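Local coordinates for protein EvdO2 (Micromonospora carbonacea, PDB 4XAB) that probably acts as a metal-dependent oxygenase of the phytanoyl-CoA dioxygenase family, carrying out an oxidative cyclization in orthosomycin biosynthesis, at residues 142-147 and 231-236. Residues are numbered along the deposited sequence; the frame is centred on the assembly and turned at random.
Sequences RGLSIW and LVFMSA
Leu144 and Phe233 pair across two neighbouring antiparallel strands as a hydrogen-bonded pair, part of the double-stranded beta helix of this cupin-clan protein. Leu144 N reaches Phe233 O at 2.9 Å, and Phe233 N returns a bond to Leu144 O. Ile146 and Leu231 form a second such pair. Leu144, Ile146, Leu231 and Phe233 point to one face, where helix 89-102 packs on Leu144, Ile146 and Phe233. Ile146 CB lies 3.9 Å from Leu231 O. CG1 sits anti to the carbonyl carbon (chi1 -60°), and the extended end carries Ile146 CD1 to 4.0 Å from Phe233 CE1, at a slant to the ring. Leu144 CD1 comes instead to the ring's edge, and is 4.3 Å from Phe233 CB. The other face holds Ser145 and Val232, with Ser145 OG 3.6 Å from Val232 CG2. The Ser145 side chain is about 6 Å from the nickel ion, so this face looks toward the metal site. At the far end, Ser235 OG accepts from Arg142 N at 3.0 Å and donates to Ala236 O, from above that carbonyl's plane. An alanine here would probably leave Arg142 N without its hydroxyl acceptor and Ala236 O without that donor. Ser235 N bonds Arg142 O at 2.8 Å.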
loop_
_atom_site.group_PDB
_atom_site.type_symbol
_atom_site.label_atom_id
_atom_site.label_comp_id
_atom_site.label_asym_id
_atom_site.label_seq_id
_atom_site.Cartn_x
_atom_site.Cartn_y
_atom_site.Cartn_z
ATOM N N ARG A 142 5.191 -9.593 -12.273
ATOM C CA ARG A 142 5.859 -8.314 -12.058
ATOM C C ARG A 142 4.806 -7.314 -11.615
ATOM O O ARG A 142 3.667 -7.356 -12.068
ATOM C CB ARG A 142 6.571 -7.843 -13.319
ATOM C CG ARG A 142 7.622 -8.819 -13.796
ATOM C CD ARG A 142 8.758 -8.126 -14.511
ATOM N NE ARG A 142 8.363 -7.603 -15.814
ATOM C CZ ARG A 142 8.380 -6.314 -16.140
ATOM N NH1 ARG A 142 8.775 -5.405 -15.258
ATOM N NH2 ARG A 142 8.013 -5.939 -17.357
ATOM N N GLY A 143 5.159 -6.408 -10.725
ATOM C CA GLY A 143 4.143 -5.472 -10.302
ATOM C C GLY A 143 4.603 -4.478 -9.285
ATOM O O GLY A 143 5.725 -4.538 -8.776
ATOM N N LEU A 144 3.703 -3.561 -8.967
ATOM C CA LEU A 144 4.018 -2.549 -7.978
ATOM C C LEU A 144 2.739 -2.010 -7.364
ATOM O O LEU A 144 1.620 -2.316 -7.813
ATOM C CB LEU A 144 4.848 -1.421 -8.613
ATOM C CG LEU A 144 4.346 -0.727 -9.892
ATOM C CD1 LEU A 144 3.132 0.162 -9.638
ATOM C CD2 LEU A 144 5.458 0.120 -10.510
ATOM N N SER A 145 2.924 -1.209 -6.328
ATOM C CA SER A 145 1.839 -0.530 -5.632
ATOM C C SER A 145 2.099 0.969 -5.628
ATOM O O SER A 145 3.229 1.390 -5.439
ATOM C CB SER A 145 1.724 -1.008 -4.186
ATOM O OG SER A 145 1.352 -2.375 -4.150
ATOM N N ILE A 146 1.036 1.745 -5.811
ATOM C CA ILE A 146 1.082 3.207 -5.725
ATOM C C ILE A 146 0.164 3.625 -4.583
ATOM O O ILE A 146 -1.067 3.496 -4.663
ATOM C CB ILE A 146 0.658 3.871 -7.060
ATOM C CG1 ILE A 146 1.589 3.434 -8.186
ATOM C CG2 ILE A 146 0.727 5.377 -6.950
ATOM C CD1 ILE A 146 1.143 3.885 -9.590
ATOM N N TRP A 147 0.801 4.075 -3.505
ATOM C CA TRP A 147 0.193 4.425 -2.229
ATOM C C TRP A 147 0.005 5.936 -2.201
ATOM O O TRP A 147 0.968 6.651 -1.962
ATOM C CB TRP A 147 1.133 3.953 -1.105
ATOM C CG TRP A 147 0.686 3.951 0.349
ATOM C CD1 TRP A 147 0.102 2.912 1.034
ATOM C CD2 TRP A 147 0.910 4.989 1.322
ATOM N NE1 TRP A 147 -0.097 3.266 2.352
ATOM C CE2 TRP A 147 0.391 4.530 2.554
ATOM C CE3 TRP A 147 1.479 6.265 1.264
ATOM C CZ2 TRP A 147 0.421 5.309 3.721
ATOM C CZ3 TRP A 147 1.509 7.039 2.432
ATOM C CH2 TRP A 147 0.984 6.554 3.637
ATOM N N LEU A 231 -3.233 1.774 -5.294
ATOM C CA LEU A 231 -3.519 1.105 -6.554
ATOM C C LEU A 231 -2.410 0.115 -6.828
ATOM O O LEU A 231 -1.232 0.441 -6.728
ATOM C CB LEU A 231 -3.635 2.116 -7.690
ATOM C CG LEU A 231 -4.932 2.918 -7.694
ATOM C CD1 LEU A 231 -4.791 4.119 -8.629
ATOM C CD2 LEU A 231 -6.088 2.010 -8.133
ATOM N N VAL A 232 -2.801 -1.115 -7.130
ATOM C CA VAL A 232 -1.862 -2.171 -7.464
ATOM C C VAL A 232 -1.934 -2.470 -8.955
ATOM O O VAL A 232 -3.010 -2.607 -9.492
ATOM C CB VAL A 232 -2.173 -3.433 -6.661
ATOM C CG1 VAL A 232 -1.298 -4.583 -7.127
ATOM C CG2 VAL A 232 -1.995 -3.136 -5.175
ATOM N N PHE A 233 -0.780 -2.505 -9.612
ATOM C CA PHE A 233 -0.690 -2.806 -11.037
ATOM C C PHE A 233 0.254 -3.978 -11.202
ATOM O O PHE A 233 1.344 -3.986 -10.618
ATOM C CB PHE A 233 -0.183 -1.590 -11.834
ATOM C CG PHE A 233 -1.145 -0.431 -11.851
ATOM C CD1 PHE A 233 -1.022 0.617 -10.938
ATOM C CD2 PHE A 233 -2.184 -0.391 -12.769
ATOM C CE1 PHE A 233 -1.913 1.673 -10.961
ATOM C CE2 PHE A 233 -3.079 0.664 -12.790
ATOM C CZ PHE A 233 -2.941 1.701 -11.875
ATOM N N MET A 234 -0.136 -4.954 -12.012
ATOM C CA MET A 234 0.674 -6.155 -12.112
ATOM C C MET A 234 0.516 -6.842 -13.452
ATOM O O MET A 234 -0.482 -6.657 -14.143
ATOM C CB MET A 234 0.299 -7.120 -11.000
ATOM C CG MET A 234 -1.104 -7.629 -11.137
ATOM S SD MET A 234 -1.647 -8.359 -9.590
ATOM C CE MET A 234 -3.334 -8.784 -9.994
ATOM N N SER A 235 1.504 -7.659 -13.797
ATOM C CA SER A 235 1.445 -8.441 -15.026
ATOM C C SER A 235 0.581 -9.666 -14.815
ATOM O O SER A 235 0.292 -10.045 -13.677
ATOM C CB SER A 235 2.839 -8.881 -15.442
ATOM O OG SER A 235 3.293 -9.891 -14.556
ATOM N N ALA A 236 0.181 -10.289 -15.915
ATOM C CA ALA A 236 -0.365 -11.642 -15.871
ATOM C C ALA A 236 0.650 -12.580 -15.215
ATOM O O ALA A 236 1.860 -12.328 -15.254
ATOM C CB ALA A 236 -0.716 -12.123 -17.276
#